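Local coordinates for endoglucanase EG-II (Hypocrea jecorina, PDB 3QR3), which hydrolyses internal beta-1,4-glucosidic bonds of cellulose, acting as a fungal endoglucanase whose catalytic domain is a TIM barrel of glycoside hydrolase family 5, at residues 9-14 / 291-296; 30-35 / 43-48; 3-8 / 56-61; 263-268 / 303-308. All coordinates share one frame; numbering follows the deposited sequence.

Contact 1: residues 9-14 / 291-296; sequences NIAGFD and VGWGAG
The side chain of Asn9 overlaps one edge of the Trp293 indole, its CG 3.3 Å from CE3 and its amide plane turned 59° from the ring. This is where the TIM barrel closes: strand 5-11, the first of the eight, lies parallel to strand 287-296, the last. Asn9 grips one acceptor twice. Its backbone N meets Gly292 O head-on at 2.7 Å, and because CG stands anti to the carbonyl carbon (chi1 -80°), ND2 swings back to the same oxygen at 3.0 Å, arriving from well above the carbonyl plane. Asparagine suits the place because its other polar atom is used as well: OD1 accepts from Arg61, while ND2 also reaches Thr259 O.

The bonding then shifts along the strand. Ala295 N donates to Asn9 O at 2.8 Å, and Ala11 N to Ala295 O. Gly296 has positive phi, and a CB on it would collide with Ala11 N, so glycine lets the strands come this close; Ile10 CG2 rests on its bare CA at 3.6 Å. Between Gly292 and Ala295 the chain turns a corner at Trp293, and the peptide bond to Gly294 is cis, much as in related glycosidases, where a tryptophan stands at the active-site end of the last strand. NE1 of the ring is hydrogen-bonded to Tyr302 OH, and a sulfate ion, probably from the crystallisation liquor, lies about 3 Å from the Trp293 side chain. On the far rim, Asp14 OD2 sits in the indole plane, 3.6 Å from CH2, while Asp14 OD1 takes Gly12 N at 2.7 Å.

Contact 2: residues 30-35 / 43-48; sequences PPLKNF and DGIGQM
The N-terminus of helix 44-55, the first helix of the barrel, is capped by Asp43 and braced by the loop that leads down from strand 5-11, where Pro31 meets Gly44 and Lys33 meets Asp43. Asp43 is the N-cap: its OD1 accepts from Gly46 N at 3.0 Å, the donor lying well above the carboxylate plane. The preceding N-H groups, which have no helical carbonyl to bond, find other acceptors. Gly44 N donates to Pro31 O at 2.8 Å, a bent bond of 131°, and Ile45 N reaches weakly to a water that also accepts from Lys33 N and donates to Asp43 OD1. Glycine fits at position 44 because a CB would strike Pro31 O. Were Asp43 replaced by alanine, Gly46 N would probably lose its capping acceptor and the water one of its partners. Lys33, its chi1 of -170° sending the chain toward Asp43, passes extended and at a slant across the carboxylate, CD 4.2 Å from Asp43 CG; NZ stays 4.8 Å from Asp43 OD2, where opposite charges probably attract without forming a salt bridge. On the apolar side, methyl groups meet: Leu32 CD2 lies 3.8 Å from Ile45 CD1.

Contact 3: residues 3-8 / 56-61; sequences VRFAGV and GMTIFR
Thr58 OG1 comes to the edge of the Phe5 ring, 3.8 Å from CD1, while Arg4 covers one face of that ring, its CG 3.8 Å above the centre and its guanidinium tilted over the outer end, near Phe5 CZ. The Phe60 ring is met at its edge, where Val8 CG2 lies in plane, 3.7 Å from CD1; the two side chains run side by side. Ile59 CG2 presses across Phe5 CB at the foot of the first ring. These residues belong to strands 5-11 and 59-64, the neighbouring parallel strands of a beta-alpha-beta crossover through helix 44-55, whose Phe51 packs on Val8, Met57 and Phe60. Thr58 N donates to Ala6 O at 2.8 Å, nearly straight on, and Arg61 N to Val8 O at 3.2 Å. Between them glycine is called for at Gly7, since a CB would drive into Ile59 O, which instead receives a CA-H contact from Gly7 CA at 3.0 Å. Met57, unbranched and extended beyond CG (chi2 176°), slides past that bare CA, and its SD touches Val8 CG1 at 3.7 Å. With an alanine here, Val8 CG1 would probably lose its thioether neighbour and a gap would open beside Gly7.

Contact 4: residues 263-268 / 303-308; sequences GGNVQS and VLTETP
This is a buried loop-to-loop contact, held mostly by water and backbone, between the turn that follows strand 256-261 and the long loop after strand 287-296. The one direct hydrogen bond runs from Asn265 ND2 to Thr305 O, 3.1 Å and nearly straight at 168°, with the oxygen close to the amide plane of Asn265. With CG anti to its carbonyl carbon (chi1 -67°), the amide can turn its N-H across the gap, while OD1 accepts from Thr318 OG1 and Leu320 N; asparagine thus ties three pieces of chain together. Three waters join the rest. One accepts from Asn265 N and donates to Val303 O at 2.8 Å; another accepts from Gly263 N at 3.1 Å and approaches Glu306 OE2; a third sits 2.8 Å from Gly263 O and 2.7 Å from Thr305 O.

Apolar cover comes from Leu304, whose isobutyl group is draped over the backbone of Gly263, with CG 3.5 Å from Gly263 N. Glycine suits the next position, Gly264, where a CB would be crowded by Val266 CG2. Thr305 fixes its own loop by an ST turn, OG1 accepting from Thr307 N, and the hydroxyl is also hydrogen-bonded to Asp299 O. Such contacts, in which consecutive loops brace one another, are typical of the loops at the C-terminal ends of TIM-barrel strands, the side on which the active site of such enzymes lies.

How the contacts relate
Contacts 1 and 3 form the barrel's core: both use strand 5-11, joined to the last strand in one and the second in the other, through backbone bonds and glycines that admit close approach. Gly292 N of contact 1 donates to Gly7 O of contact 3. Contact 2 lies farther out at a helix start, partly exposed, and relies on a cap and water; Gln47 OE1 accepts from Gly296 N, tying it to contact 1. Contact 4, as far from the chain centre but buried, is also watery, yet Leu304 and Glu306 bond by backbone to Gly294 of contact 1. Thus strand bonding gives way outward to side-chain caps and solvent bridges.

Contact 1: residues 9-14 / 291-296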
# COMPACT_ATOMS: atom_id res chain seq x y z
N ASN A 9 3.06 2.50 6.17
CA ASN A 9 3.16 3.35 5.00
C ASN A 9 4.08 4.53 5.29
O ASN A 9 3.89 5.23 6.28
CB ASN A 9 1.78 3.88 4.66
CG ASN A 9 0.95 2.87 3.90
OD1 ASN A 9 0.92 2.89 2.68
ND2 ASN A 9 0.27 1.99 4.63
N ILE A 10 5.08 4.73 4.43
CA ILE A 10 6.01 5.86 4.52
C ILE A 10 5.60 6.85 3.44
O ILE A 10 6.07 6.77 2.31
CB ILE A 10 7.47 5.39 4.27
CG1 ILE A 10 7.79 4.19 5.17
CG2 ILE A 10 8.46 6.54 4.51
CD1 ILE A 10 7.84 4.52 6.66
N ALA A 11 4.69 7.75 3.80
CA ALA A 11 4.02 8.60 2.82
C ALA A 11 4.78 9.90 2.50
O ALA A 11 5.70 10.28 3.21
CB ALA A 11 2.59 8.92 3.30
N GLY A 12 4.37 10.57 1.43
CA GLY A 12 4.97 11.84 1.04
C GLY A 12 5.12 12.02 -0.46
O GLY A 12 4.83 13.10 -1.00
N PHE A 13 5.58 10.98 -1.15
CA PHE A 13 5.65 11.04 -2.62
C PHE A 13 4.23 11.14 -3.20
O PHE A 13 4.04 11.41 -4.40
CB PHE A 13 6.39 9.84 -3.21
CG PHE A 13 7.90 10.00 -3.28
CD1 PHE A 13 8.49 10.77 -4.26
CD2 PHE A 13 8.72 9.33 -2.38
CE1 PHE A 13 9.87 10.90 -4.34
CE2 PHE A 13 10.10 9.46 -2.44
CZ PHE A 13 10.68 10.25 -3.43
N ASP A 14 3.23 10.95 -2.35
CA ASP A 14 1.84 11.01 -2.77
C ASP A 14 1.12 12.27 -2.29
O ASP A 14 -0.07 12.45 -2.58
CB ASP A 14 1.09 9.81 -2.22
CG ASP A 14 1.14 9.76 -0.72
OD1 ASP A 14 2.23 9.99 -0.17
OD2 ASP A 14 0.09 9.51 -0.09
N VAL A 291 -0.26 -3.32 7.17
CA VAL A 291 0.56 -2.12 7.02
C VAL A 291 -0.19 -0.89 7.55
O VAL A 291 -1.25 -0.54 7.05
CB VAL A 291 0.95 -1.87 5.55
CG1 VAL A 291 2.01 -0.78 5.44
CG2 VAL A 291 1.45 -3.17 4.90
N GLY A 292 0.37 -0.24 8.56
CA GLY A 292 -0.30 0.88 9.20
C GLY A 292 -0.22 2.15 8.36
O GLY A 292 0.72 2.32 7.59
N TRP A 293 -1.23 3.01 8.51
CA TRP A 293 -1.24 4.34 7.89
C TRP A 293 -1.35 5.40 9.00
O TRP A 293 -2.31 5.38 9.77
CB TRP A 293 -2.43 4.49 6.93
CG TRP A 293 -2.46 5.82 6.20
CD1 TRP A 293 -3.00 6.99 6.66
CD2 TRP A 293 -1.90 6.12 4.91
NE1 TRP A 293 -2.82 7.99 5.73
CE2 TRP A 293 -2.15 7.49 4.65
CE3 TRP A 293 -1.22 5.36 3.95
CZ2 TRP A 293 -1.74 8.11 3.46
CZ3 TRP A 293 -0.82 5.98 2.77
CH2 TRP A 293 -1.08 7.35 2.54
N GLY A 294 -0.40 6.33 9.09
CA GLY A 294 0.72 6.44 8.16
C GLY A 294 1.87 7.21 8.78
O GLY A 294 1.68 8.03 9.68
N ALA A 295 3.09 6.93 8.32
CA ALA A 295 4.28 7.63 8.78
C ALA A 295 4.93 8.34 7.59
O ALA A 295 4.23 8.76 6.66
CB ALA A 295 5.26 6.66 9.47
N GLY A 296 6.25 8.46 7.59
CA GLY A 296 6.93 9.17 6.52
C GLY A 296 6.80 10.67 6.78
O GLY A 296 7.21 11.15 7.83

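Contact 2: residues 30-35 / 43-48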
# COMPACT_ATOMS: atom_id res chain seq x y z
N PRO A 30 8.32 14.46 -0.34
CA PRO A 30 8.84 13.10 -0.17
C PRO A 30 9.62 12.94 1.13
O PRO A 30 10.29 13.88 1.56
CB PRO A 30 9.76 12.92 -1.39
CG PRO A 30 9.27 13.97 -2.41
CD PRO A 30 8.89 15.13 -1.52
N PRO A 31 9.50 11.75 1.76
CA PRO A 31 10.21 11.45 3.01
C PRO A 31 11.66 11.00 2.77
O PRO A 31 12.07 9.94 3.24
CB PRO A 31 9.38 10.28 3.59
CG PRO A 31 8.82 9.58 2.38
CD PRO A 31 8.68 10.63 1.28
N LEU A 32 12.40 11.81 2.02
CA LEU A 32 13.84 11.63 1.86
C LEU A 32 14.49 12.87 2.44
O LEU A 32 14.26 13.99 1.94
CB LEU A 32 14.22 11.48 0.39
CG LEU A 32 13.88 10.15 -0.27
CD1 LEU A 32 14.08 10.25 -1.77
CD2 LEU A 32 14.74 9.03 0.33
N LYS A 33 15.30 12.69 3.47
CA LYS A 33 15.82 13.81 4.24
C LYS A 33 16.47 14.88 3.37
O LYS A 33 16.20 16.07 3.54
CB LYS A 33 16.80 13.33 5.31
CG LYS A 33 17.19 14.42 6.30
CD LYS A 33 17.98 13.86 7.47
CE LYS A 33 18.35 14.95 8.47
NZ LYS A 33 19.12 14.38 9.62
N ASN A 34 17.32 14.46 2.43
CA ASN A 34 18.03 15.42 1.59
C ASN A 34 17.47 15.48 0.17
O ASN A 34 18.23 15.57 -0.80
CB ASN A 34 19.54 15.12 1.56
CG ASN A 34 20.38 16.36 1.23
OD1 ASN A 34 20.05 17.47 1.63
ND2 ASN A 34 21.47 16.16 0.48
N PHE A 35 16.15 15.46 0.06
CA PHE A 35 15.46 15.51 -1.24
C PHE A 35 15.80 16.75 -2.08
O PHE A 35 15.82 16.68 -3.31
CB PHE A 35 13.94 15.45 -1.03
CG PHE A 35 13.15 15.44 -2.31
CD1 PHE A 35 13.03 14.29 -3.06
CD2 PHE A 35 12.52 16.60 -2.77
CE1 PHE A 35 12.30 14.27 -4.24
CE2 PHE A 35 11.78 16.59 -3.94
CZ PHE A 35 11.68 15.43 -4.68
N ASP A 43 12.55 12.27 7.35
CA ASP A 43 13.60 11.26 7.26
C ASP A 43 13.00 9.85 7.18
O ASP A 43 13.05 9.08 8.13
CB ASP A 43 14.54 11.38 8.46
CG ASP A 43 15.75 10.47 8.36
OD1 ASP A 43 15.94 9.84 7.31
OD2 ASP A 43 16.52 10.39 9.34
N GLY A 44 12.41 9.54 6.03
CA GLY A 44 11.74 8.26 5.84
C GLY A 44 12.66 7.07 6.01
O GLY A 44 12.26 6.04 6.54
N ILE A 45 13.89 7.20 5.55
CA ILE A 45 14.82 6.09 5.61
C ILE A 45 15.26 5.84 7.05
O ILE A 45 15.35 4.70 7.48
CB ILE A 45 16.04 6.32 4.70
CG1 ILE A 45 15.57 6.34 3.24
CG2 ILE A 45 17.07 5.23 4.93
CD1 ILE A 45 16.68 6.36 2.22
N GLY A 46 15.51 6.92 7.79
CA GLY A 46 15.79 6.82 9.21
C GLY A 46 14.62 6.23 9.97
O GLY A 46 14.81 5.46 10.91
N GLN A 47 13.40 6.59 9.57
CA GLN A 47 12.21 6.00 10.20
C GLN A 47 12.18 4.50 9.96
O GLN A 47 12.02 3.71 10.90
CB GLN A 47 10.92 6.62 9.67
CG GLN A 47 10.62 8.02 10.17
CD GLN A 47 9.43 8.63 9.46
OE1 GLN A 47 8.46 7.93 9.14
NE2 GLN A 47 9.48 9.94 9.21
N MET A 48 12.33 4.10 8.71
CA MET A 48 12.31 2.67 8.37
C MET A 48 13.35 1.88 9.17
O MET A 48 13.08 0.77 9.63
CB MET A 48 12.51 2.46 6.87
CG MET A 48 11.30 2.87 6.02
SD MET A 48 11.44 2.35 4.30
CE MET A 48 12.73 3.44 3.71
O HOH W 1 15.54 9.94 4.66

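Contact 3: residues 3-8 / 56-61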
# COMPACT_ATOMS: atom_id res chain seq x y z
N VAL A 3 1.14 -13.00 11.21
CA VAL A 3 1.26 -12.75 9.78
C VAL A 3 2.72 -12.53 9.43
O VAL A 3 3.51 -12.08 10.26
CB VAL A 3 0.43 -11.54 9.34
CG1 VAL A 3 -1.06 -11.78 9.61
CG2 VAL A 3 0.92 -10.27 10.06
N ARG A 4 3.08 -12.84 8.20
CA ARG A 4 4.47 -12.71 7.81
C ARG A 4 4.98 -11.26 7.82
O ARG A 4 6.09 -10.99 8.28
CB ARG A 4 4.66 -13.34 6.43
CG ARG A 4 6.08 -13.34 5.94
CD ARG A 4 6.23 -14.14 4.66
NE ARG A 4 7.55 -13.92 4.10
CZ ARG A 4 7.91 -14.27 2.88
NH1 ARG A 4 7.04 -14.87 2.07
NH2 ARG A 4 9.15 -14.02 2.47
N PHE A 5 4.16 -10.33 7.34
CA PHE A 5 4.60 -8.96 7.15
C PHE A 5 3.87 -7.97 8.06
O PHE A 5 2.65 -7.97 8.15
CB PHE A 5 4.46 -8.56 5.68
CG PHE A 5 5.28 -9.40 4.75
CD1 PHE A 5 6.66 -9.45 4.88
CD2 PHE A 5 4.69 -10.12 3.73
CE1 PHE A 5 7.43 -10.20 4.03
CE2 PHE A 5 5.45 -10.88 2.86
CZ PHE A 5 6.82 -10.93 3.02
N ALA A 6 4.66 -7.16 8.76
CA ALA A 6 4.13 -6.10 9.61
C ALA A 6 4.94 -4.88 9.26
O ALA A 6 6.17 -4.95 9.19
CB ALA A 6 4.33 -6.44 11.08
N GLY A 7 4.26 -3.76 9.01
CA GLY A 7 4.97 -2.54 8.70
C GLY A 7 4.05 -1.34 8.61
O GLY A 7 2.94 -1.35 9.15
N VAL A 8 4.52 -0.32 7.91
CA VAL A 8 3.81 0.95 7.86
C VAL A 8 4.00 1.62 6.50
O VAL A 8 4.95 1.34 5.76
CB VAL A 8 4.32 1.92 8.94
CG1 VAL A 8 4.29 1.25 10.32
CG2 VAL A 8 5.71 2.37 8.60
N GLY A 56 10.58 -4.62 14.85
CA GLY A 56 10.42 -5.91 14.22
C GLY A 56 9.61 -5.89 12.93
O GLY A 56 9.01 -6.90 12.55
N MET A 57 9.60 -4.76 12.25
CA MET A 57 8.83 -4.63 11.02
C MET A 57 9.58 -5.15 9.81
O MET A 57 10.81 -5.04 9.72
CB MET A 57 8.39 -3.19 10.81
CG MET A 57 7.31 -2.79 11.79
SD MET A 57 6.85 -1.07 11.65
CE MET A 57 5.62 -1.01 12.95
N THR A 58 8.84 -5.71 8.86
CA THR A 58 9.44 -6.40 7.72
C THR A 58 8.90 -5.94 6.37
O THR A 58 9.31 -6.44 5.32
CB THR A 58 9.22 -7.90 7.85
OG1 THR A 58 7.84 -8.13 8.20
CG2 THR A 58 10.11 -8.48 8.95
N ILE A 59 7.98 -4.99 6.38
CA ILE A 59 7.46 -4.46 5.12
C ILE A 59 7.17 -2.97 5.23
O ILE A 59 6.81 -2.47 6.29
CB ILE A 59 6.20 -5.24 4.68
CG1 ILE A 59 5.86 -4.93 3.22
CG2 ILE A 59 5.03 -4.95 5.62
CD1 ILE A 59 5.02 -6.01 2.55
N PHE A 60 7.38 -2.25 4.13
CA PHE A 60 6.95 -0.85 4.03
C PHE A 60 6.25 -0.63 2.71
O PHE A 60 6.56 -1.27 1.72
CB PHE A 60 8.13 0.11 4.21
CG PHE A 60 8.83 -0.08 5.52
CD1 PHE A 60 8.25 0.39 6.68
CD2 PHE A 60 10.00 -0.80 5.59
CE1 PHE A 60 8.86 0.19 7.91
CE2 PHE A 60 10.63 -1.00 6.82
CZ PHE A 60 10.05 -0.51 7.98
N ARG A 61 5.28 0.27 2.73
CA ARG A 61 4.56 0.64 1.53
C ARG A 61 4.94 2.07 1.20
O ARG A 61 4.96 2.93 2.10
CB ARG A 61 3.06 0.52 1.78
CG ARG A 61 2.17 0.79 0.58
CD ARG A 61 0.82 0.16 0.87
NE ARG A 61 -0.21 0.36 -0.15
CZ ARG A 61 -1.07 1.37 -0.16
NH1 ARG A 61 -0.99 2.34 0.75
NH2 ARG A 61 -1.99 1.43 -1.11

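Contact 4: residues 263-268 / 303-308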
# COMPACT_ATOMS: atom_id res chain seq x y z
N GLY A 263 -5.55 4.22 13.07
CA GLY A 263 -6.49 4.91 13.93
C GLY A 263 -5.79 5.97 14.76
O GLY A 263 -4.57 6.13 14.70
N GLY A 264 -6.57 6.69 15.56
CA GLY A 264 -6.00 7.69 16.43
C GLY A 264 -5.09 7.07 17.48
O GLY A 264 -5.16 5.87 17.75
N ASN A 265 -4.22 7.88 18.06
CA ASN A 265 -3.39 7.41 19.16
C ASN A 265 -4.15 7.60 20.47
O ASN A 265 -3.77 8.41 21.31
CB ASN A 265 -2.06 8.15 19.17
CG ASN A 265 -1.21 7.81 17.96
OD1 ASN A 265 -0.71 6.69 17.84
ND2 ASN A 265 -1.06 8.77 17.05
N VAL A 266 -5.23 6.85 20.61
CA VAL A 266 -6.16 6.98 21.73
C VAL A 266 -6.62 5.59 22.18
O VAL A 266 -6.49 4.60 21.44
CB VAL A 266 -7.40 7.80 21.32
CG1 VAL A 266 -7.01 9.23 20.99
CG2 VAL A 266 -8.11 7.14 20.13
N GLN A 267 -7.16 5.51 23.40
CA GLN A 267 -7.51 4.23 24.01
C GLN A 267 -8.45 3.36 23.17
O GLN A 267 -8.25 2.15 23.07
CB GLN A 267 -8.12 4.45 25.40
CG GLN A 267 -8.29 3.16 26.20
CD GLN A 267 -6.97 2.44 26.44
OE1 GLN A 267 -5.96 3.06 26.75
NE2 GLN A 267 -6.98 1.12 26.29
N SER A 268 -9.48 3.96 22.59
CA SER A 268 -10.43 3.20 21.77
C SER A 268 -9.74 2.42 20.64
O SER A 268 -10.11 1.28 20.34
CB SER A 268 -11.53 4.10 21.19
OG SER A 268 -11.00 5.05 20.28
N VAL A 303 -3.94 13.19 12.31
CA VAL A 303 -4.84 12.43 13.17
C VAL A 303 -4.51 10.93 13.22
O VAL A 303 -4.70 10.29 14.25
CB VAL A 303 -6.32 12.62 12.78
CG1 VAL A 303 -6.55 12.22 11.33
CG2 VAL A 303 -7.21 11.81 13.73
N LEU A 304 -4.00 10.37 12.12
CA LEU A 304 -3.60 8.97 12.14
C LEU A 304 -2.08 8.80 12.13
O LEU A 304 -1.57 7.83 11.56
CB LEU A 304 -4.22 8.19 10.98
CG LEU A 304 -5.38 7.25 11.35
CD1 LEU A 304 -6.53 8.04 11.96
CD2 LEU A 304 -5.85 6.44 10.14
N THR A 305 -1.36 9.73 12.75
CA THR A 305 0.09 9.69 12.65
C THR A 305 0.67 8.42 13.28
O THR A 305 0.24 8.00 14.37
CB THR A 305 0.77 10.96 13.23
OG1 THR A 305 2.19 10.84 13.07
CG2 THR A 305 0.45 11.15 14.71
N GLU A 306 1.63 7.82 12.59
CA GLU A 306 2.41 6.70 13.11
C GLU A 306 3.89 7.04 13.03
O GLU A 306 4.74 6.17 13.21
CB GLU A 306 2.12 5.42 12.32
CG GLU A 306 0.67 4.98 12.41
CD GLU A 306 0.40 3.70 11.64
OE1 GLU A 306 1.35 3.17 11.02
OE2 GLU A 306 -0.75 3.23 11.66
N THR A 307 4.19 8.31 12.76
CA THR A 307 5.58 8.75 12.61
C THR A 307 6.27 8.78 13.96
O THR A 307 5.79 9.41 14.89
CB THR A 307 5.66 10.15 11.99
OG1 THR A 307 4.93 10.17 10.76
CG2 THR A 307 7.09 10.56 11.73
N PRO A 308 7.42 8.09 14.07
CA PRO A 308 8.15 8.13 15.34
C PRO A 308 8.83 9.49 15.50
O PRO A 308 9.02 10.20 14.52
CB PRO A 308 9.21 7.04 15.16
CG PRO A 308 9.45 6.97 13.68
CD PRO A 308 8.13 7.33 13.03
O HOH W 2 -1.73 6.17 14.52
O HOH W 3 -2.58 4.84 12.36
O HOH W 4 -4.48 10.74 17.03